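Local coordinates for protein putidaredoxin reductase (Pseudomonas putida, PDB 1Q1R) that carries FAD and probably passes electrons from NADH to putidaredoxin, the iron-sulfur partner of the cytochrome P450cam monooxygenase, at residues 115-120 against 244-249; 212-217 against 227-232. All coordinates share one frame; numbering follows the deposited sequence.

Contact 1: 115-120 against 244-249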
loop_
_atom_site.group_PDB
_atom_site.type_symbol
_atom_site.label_atom_id
_atom_site.label_comp_id
_atom_site.label_asym_id
_atom_site.label_seq_id
_atom_site.Cartn_x
_atom_site.Cartn_y
_atom_site.Cartn_z
ATOM N N ARG A 115 6.520 1.770 10.544
ATOM C CA ARG A 115 6.531 2.600 11.740
ATOM C C ARG A 115 6.955 1.712 12.901
ATOM O O ARG A 115 6.275 0.741 13.230
ATOM C CB ARG A 115 5.140 3.169 12.031
ATOM C CG ARG A 115 5.099 4.041 13.289
ATOM C CD ARG A 115 3.674 4.448 13.656
ATOM N NE ARG A 115 2.995 5.122 12.552
ATOM C CZ ARG A 115 3.394 6.272 12.019
ATOM N NH1 ARG A 115 4.472 6.887 12.488
ATOM N NH2 ARG A 115 2.719 6.805 11.009
ATOM N N PRO A 116 8.086 2.034 13.537
ATOM C CA PRO A 116 8.578 1.236 14.666
ATOM C C PRO A 116 7.621 1.235 15.861
ATOM O O PRO A 116 6.976 2.243 16.148
ATOM C CB PRO A 116 9.907 1.908 15.013
ATOM C CG PRO A 116 10.336 2.529 13.709
ATOM C CD PRO A 116 9.044 3.093 13.181
ATOM N N LEU A 117 7.527 0.099 16.545
ATOM C CA LEU A 117 6.687 -0.016 17.733
ATOM C C LEU A 117 7.592 0.395 18.903
ATOM O O LEU A 117 8.597 -0.262 19.179
ATOM C CB LEU A 117 6.208 -1.460 17.910
ATOM C CG LEU A 117 5.289 -1.774 19.097
ATOM C CD1 LEU A 117 3.992 -0.972 18.989
ATOM C CD2 LEU A 117 4.987 -3.270 19.124
ATOM N N PRO A 118 7.255 1.499 19.591
ATOM C CA PRO A 118 8.049 1.996 20.725
ATOM C C PRO A 118 8.467 0.975 21.788
ATOM O O PRO A 118 9.609 0.993 22.246
ATOM C CB PRO A 118 7.164 3.101 21.300
ATOM C CG PRO A 118 6.514 3.663 20.060
ATOM C CD PRO A 118 6.115 2.395 19.319
ATOM N N VAL A 119 7.559 0.089 22.184
ATOM C CA VAL A 119 7.894 -0.892 23.211
ATOM C C VAL A 119 8.651 -2.113 22.700
ATOM O O VAL A 119 8.856 -3.077 23.443
ATOM C CB VAL A 119 6.635 -1.368 23.975
ATOM C CG1 VAL A 119 6.003 -0.190 24.700
ATOM C CG2 VAL A 119 5.642 -2.008 23.019
ATOM N N ALA A 120 9.073 -2.066 21.439
ATOM C CA ALA A 120 9.818 -3.168 20.844
ATOM C C ALA A 120 11.216 -2.705 20.473
ATOM O O ALA A 120 11.851 -3.256 19.572
ATOM C CB ALA A 120 9.098 -3.689 19.614
ATOM N N ALA A 244 4.865 -7.228 13.565
ATOM C CA ALA A 244 4.286 -5.923 13.842
ATOM C C ALA A 244 4.012 -5.119 12.578
ATOM O O ALA A 244 4.818 -5.096 11.646
ATOM C CB ALA A 244 5.213 -5.131 14.776
ATOM N N GLY A 245 2.862 -4.453 12.568
ATOM C CA GLY A 245 2.477 -3.634 11.437
ATOM C C GLY A 245 1.534 -2.553 11.930
ATOM O O GLY A 245 0.321 -2.752 11.968
ATOM N N ILE A 246 2.092 -1.412 12.316
ATOM C CA ILE A 246 1.285 -0.309 12.820
ATOM C C ILE A 246 1.327 0.910 11.906
ATOM O O ILE A 246 1.250 2.045 12.372
ATOM C CB ILE A 246 1.744 0.115 14.233
ATOM C CG1 ILE A 246 3.211 0.544 14.199
ATOM C CG2 ILE A 246 1.546 -1.036 15.203
ATOM C CD1 ILE A 246 3.705 1.140 15.495
ATOM N N GLY A 247 1.452 0.676 10.604
ATOM C CA GLY A 247 1.486 1.787 9.675
ATOM C C GLY A 247 2.826 2.005 9.013
ATOM O O GLY A 247 3.824 1.369 9.357
ATOM N N LEU A 248 2.841 2.934 8.064
ATOM C CA LEU A 248 4.036 3.256 7.307
ATOM C C LEU A 248 4.419 4.722 7.474
ATOM O O LEU A 248 3.555 5.588 7.615
ATOM C CB LEU A 248 3.780 2.979 5.822
ATOM C CG LEU A 248 4.967 2.951 4.867
ATOM C CD1 LEU A 248 5.757 1.667 5.103
ATOM C CD2 LEU A 248 4.471 3.005 3.424
ATOM N N ILE A 249 5.719 4.992 7.460
ATOM C CA ILE A 249 6.223 6.355 7.557
ATOM C C ILE A 249 6.813 6.670 6.191
ATOM O O ILE A 249 7.753 6.008 5.749
ATOM C CB ILE A 249 7.339 6.491 8.616
ATOM C CG1 ILE A 249 6.772 6.226 10.014
ATOM C CG2 ILE A 249 7.945 7.894 8.551
ATOM C CD1 ILE A 249 7.816 6.315 11.125
HETATM O O HOH W 1 4.798 -0.650 11.375
#

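Contact 2: 212-217 against 227-232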
loop_
_atom_site.group_PDB
_atom_site.type_symbol
_atom_site.label_atom_id
_atom_site.label_comp_id
_atom_site.label_asym_id
_atom_site.label_seq_id
_atom_site.Cartn_x
_atom_site.Cartn_y
_atom_site.Cartn_z
ATOM N N THR A 212 -6.776 -3.283 22.524
ATOM C CA THR A 212 -5.669 -3.862 23.275
ATOM C C THR A 212 -4.375 -3.125 22.975
ATOM O O THR A 212 -4.073 -2.827 21.820
ATOM C CB THR A 212 -5.479 -5.353 22.936
ATOM O OG1 THR A 212 -6.656 -6.083 23.306
ATOM C CG2 THR A 212 -4.282 -5.917 23.682
ATOM N N GLN A 213 -3.615 -2.835 24.024
ATOM C CA GLN A 213 -2.353 -2.126 23.887
ATOM C C GLN A 213 -1.199 -2.977 24.427
ATOM O O GLN A 213 -1.280 -3.519 25.534
ATOM C CB GLN A 213 -2.426 -0.798 24.646
ATOM C CG GLN A 213 -1.189 0.070 24.520
ATOM C CD GLN A 213 -1.279 1.330 25.363
ATOM O OE1 GLN A 213 -1.364 1.268 26.596
ATOM N NE2 GLN A 213 -1.262 2.484 24.704
ATOM N N VAL A 214 -0.143 -3.108 23.629
ATOM C CA VAL A 214 1.033 -3.863 24.045
ATOM C C VAL A 214 1.940 -3.013 24.928
ATOM O O VAL A 214 2.306 -1.907 24.524
ATOM C CB VAL A 214 1.819 -4.397 22.833
ATOM C CG1 VAL A 214 3.101 -5.076 23.287
ATOM C CG2 VAL A 214 0.958 -5.351 22.021
ATOM N N CYS A 215 2.276 -3.493 26.112
ATOM C CA CYS A 215 3.127 -2.705 26.995
ATOM C C CYS A 215 4.562 -3.210 27.029
ATOM O O CYS A 215 5.460 -2.502 27.486
ATOM C CB CYS A 215 2.552 -2.676 28.417
ATOM S SG CYS A 215 2.569 -4.257 29.280
ATOM N N GLY A 216 4.787 -4.430 26.545
ATOM C CA GLY A 216 6.140 -4.958 26.546
ATOM C C GLY A 216 6.276 -6.414 26.151
ATOM O O GLY A 216 5.322 -7.040 25.680
ATOM N N PHE A 217 7.469 -6.965 26.356
ATOM C CA PHE A 217 7.725 -8.354 25.993
ATOM C C PHE A 217 8.623 -9.075 26.989
ATOM O O PHE A 217 9.357 -8.448 27.754
ATOM C CB PHE A 217 8.410 -8.438 24.618
ATOM C CG PHE A 217 7.721 -7.662 23.533
ATOM C CD1 PHE A 217 7.926 -6.295 23.397
ATOM C CD2 PHE A 217 6.867 -8.302 22.643
ATOM C CE1 PHE A 217 7.288 -5.573 22.387
ATOM C CE2 PHE A 217 6.225 -7.594 21.633
ATOM C CZ PHE A 217 6.436 -6.225 21.505
ATOM N N THR A 227 9.539 -14.399 23.863
ATOM C CA THR A 227 8.838 -15.581 24.337
ATOM C C THR A 227 7.403 -15.231 24.698
ATOM O O THR A 227 6.565 -16.118 24.853
ATOM C CB THR A 227 9.522 -16.201 25.579
ATOM O OG1 THR A 227 9.660 -15.203 26.595
ATOM C CG2 THR A 227 10.895 -16.749 25.212
ATOM N N ALA A 228 7.111 -13.939 24.838
ATOM C CA ALA A 228 5.754 -13.526 25.176
ATOM C C ALA A 228 5.492 -12.038 24.966
ATOM O O ALA A 228 6.394 -11.209 25.068
ATOM C CB ALA A 228 5.437 -13.912 26.624
ATOM N N VAL A 229 4.240 -11.715 24.665
ATOM C CA VAL A 229 3.821 -10.333 24.449
ATOM C C VAL A 229 2.926 -9.973 25.636
ATOM O O VAL A 229 2.001 -10.717 25.963
ATOM C CB VAL A 229 3.000 -10.193 23.140
ATOM C CG1 VAL A 229 2.655 -8.727 22.887
ATOM C CG2 VAL A 229 3.786 -10.770 21.966
ATOM N N LEU A 230 3.204 -8.851 26.290
ATOM C CA LEU A 230 2.396 -8.443 27.437
ATOM C C LEU A 230 1.482 -7.285 27.075
ATOM O O LEU A 230 1.905 -6.328 26.434
ATOM C CB LEU A 230 3.279 -8.018 28.622
ATOM C CG LEU A 230 4.317 -8.976 29.218
ATOM C CD1 LEU A 230 3.888 -10.426 29.036
ATOM C CD2 LEU A 230 5.643 -8.741 28.535
ATOM N N CYS A 231 0.228 -7.376 27.491
ATOM C CA CYS A 231 -0.735 -6.320 27.216
ATOM C C CYS A 231 -0.869 -5.408 28.422
ATOM O O CYS A 231 -0.654 -5.830 29.557
ATOM C CB CYS A 231 -2.093 -6.921 26.878
ATOM S SG CYS A 231 -2.036 -8.043 25.474
ATOM N N GLU A 232 -1.236 -4.159 28.164
ATOM C CA GLU A 232 -1.406 -3.160 29.210
ATOM C C GLU A 232 -2.339 -3.627 30.332
ATOM O O GLU A 232 -2.155 -3.259 31.493
ATOM C CB GLU A 232 -1.929 -1.862 28.588
ATOM C CG GLU A 232 -2.119 -0.719 29.564
ATOM C CD GLU A 232 -0.885 -0.449 30.404
ATOM O OE1 GLU A 232 0.232 -0.428 29.842
ATOM O OE2 GLU A 232 -1.036 -0.246 31.628
#

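Contact 1: 115-120 against 244-249
Arg115 and Ile246 meet at about a right angle, and the rest of this contact is built round that crossing. The arginine chain runs out anti to its own backbone nitrogen (chi1 180°) and then bends at chi3 (-56°), a course that takes it over the loop at 246-247 and brings its head to Ile249. There the guanidinium turns one face to the isoleucine, with CG1 of Ile249 3.4 Å from NH1 of Arg115. The carbonyl oxygen of Ile246 comes instead to the guanidinium edge, in its plane, 3.5 Å from NE of Arg115. CG1 of Ile246 stands between its backbone nitrogen and carbonyl carbon (chi1 59°) and is pressed to 3.2 Å from the carbonyl oxygen of Arg115. Its CD1 reaches on to Leu117, whose CD1 it meets at 4.1 Å, again with the side chains crossed. Polar atoms of the backbone tie the two segments together: N of Arg115 donates to O of Gly247 at 3.0 Å, and a water gives its two protons to O of Arg115 and O of Gly247 while accepting from N of Ile246. Gly247 turns the chain with a positive phi, a conformation glycine readily adopts. Near the surface, the contact extends the two-stranded antiparallel pairing of 112-114 with 248-250 in this glutathione reductase fold, and the side chain of Leu248 lies about 6 Å from the bound FAD. Tyr132 of strand 130-132 bonds through its hydroxyl to N of Leu117, while strand 241-244 leads into the loop from the parallel sheet that also holds 151-155.

Contact 2: 212-217 against 227-232
Cys215 and Gly216 both face Leu230, the signature of a classic beta bulge, here in an antiparallel hairpin. N of Cys215 bonds to O of Leu230 at 2.9 Å, and N of Gly216 adds a weak second bond to the same oxygen at 3.5 Å. Leu230 answers through its own N, which reaches O of Gly216 at 2.9 Å. Beyond the bulge, N of Glu232 meets O of Gln213 at 2.7 Å. The side chains of these two residues run side by side in the same direction, their amide and carboxylate planes almost perpendicular (85°).

Next come the apolar groups. Phe217 lies alongside Val229, its CE2 3.9 Å from CG1 of Val229, while Val214 crosses Val229 at about a right angle, with its CG1 3.7 Å from that same methyl. Leu230 goes to the other face, where its CD2 packs 3.3 Å from CA of Phe217. With OG1 of Thr212 beside the backbone nitrogen (chi1 -62°), CG2 points the opposite way from that nitrogen and touches SG of Cys231.

Outside the pair, OG1 of Thr212 is anchored on O of Thr210. Strand 226-231 is the middle of a three-stranded antiparallel sheet, flanked by 214-219 and 236-238, and Phe217 and Val229 rest on strand 151-155 of the five-stranded parallel sheet that includes 241-244.

How the contacts relate
Contact 1 lies at the surface, whereas contact 2 is partly buried, although its centre is farther from the middle of the chain. The mostly loop contact 1, 115-120 against 244-249, relies on one direct backbone bond, a water and a crossed arginine, while the paired strands of contact 2, 212-217 against 227-232, use repeated strand pairing interrupted by a bulge. Their centres are 14 Å apart and they meet directly, for Val119 and Ala120 pack on Phe217, with CB of Ala120 3.8 Å from CE1 of Phe217. The loop after strand 112-114 thereby covers part of the hairpin, whose whole sequence falls between the two segments of contact 1.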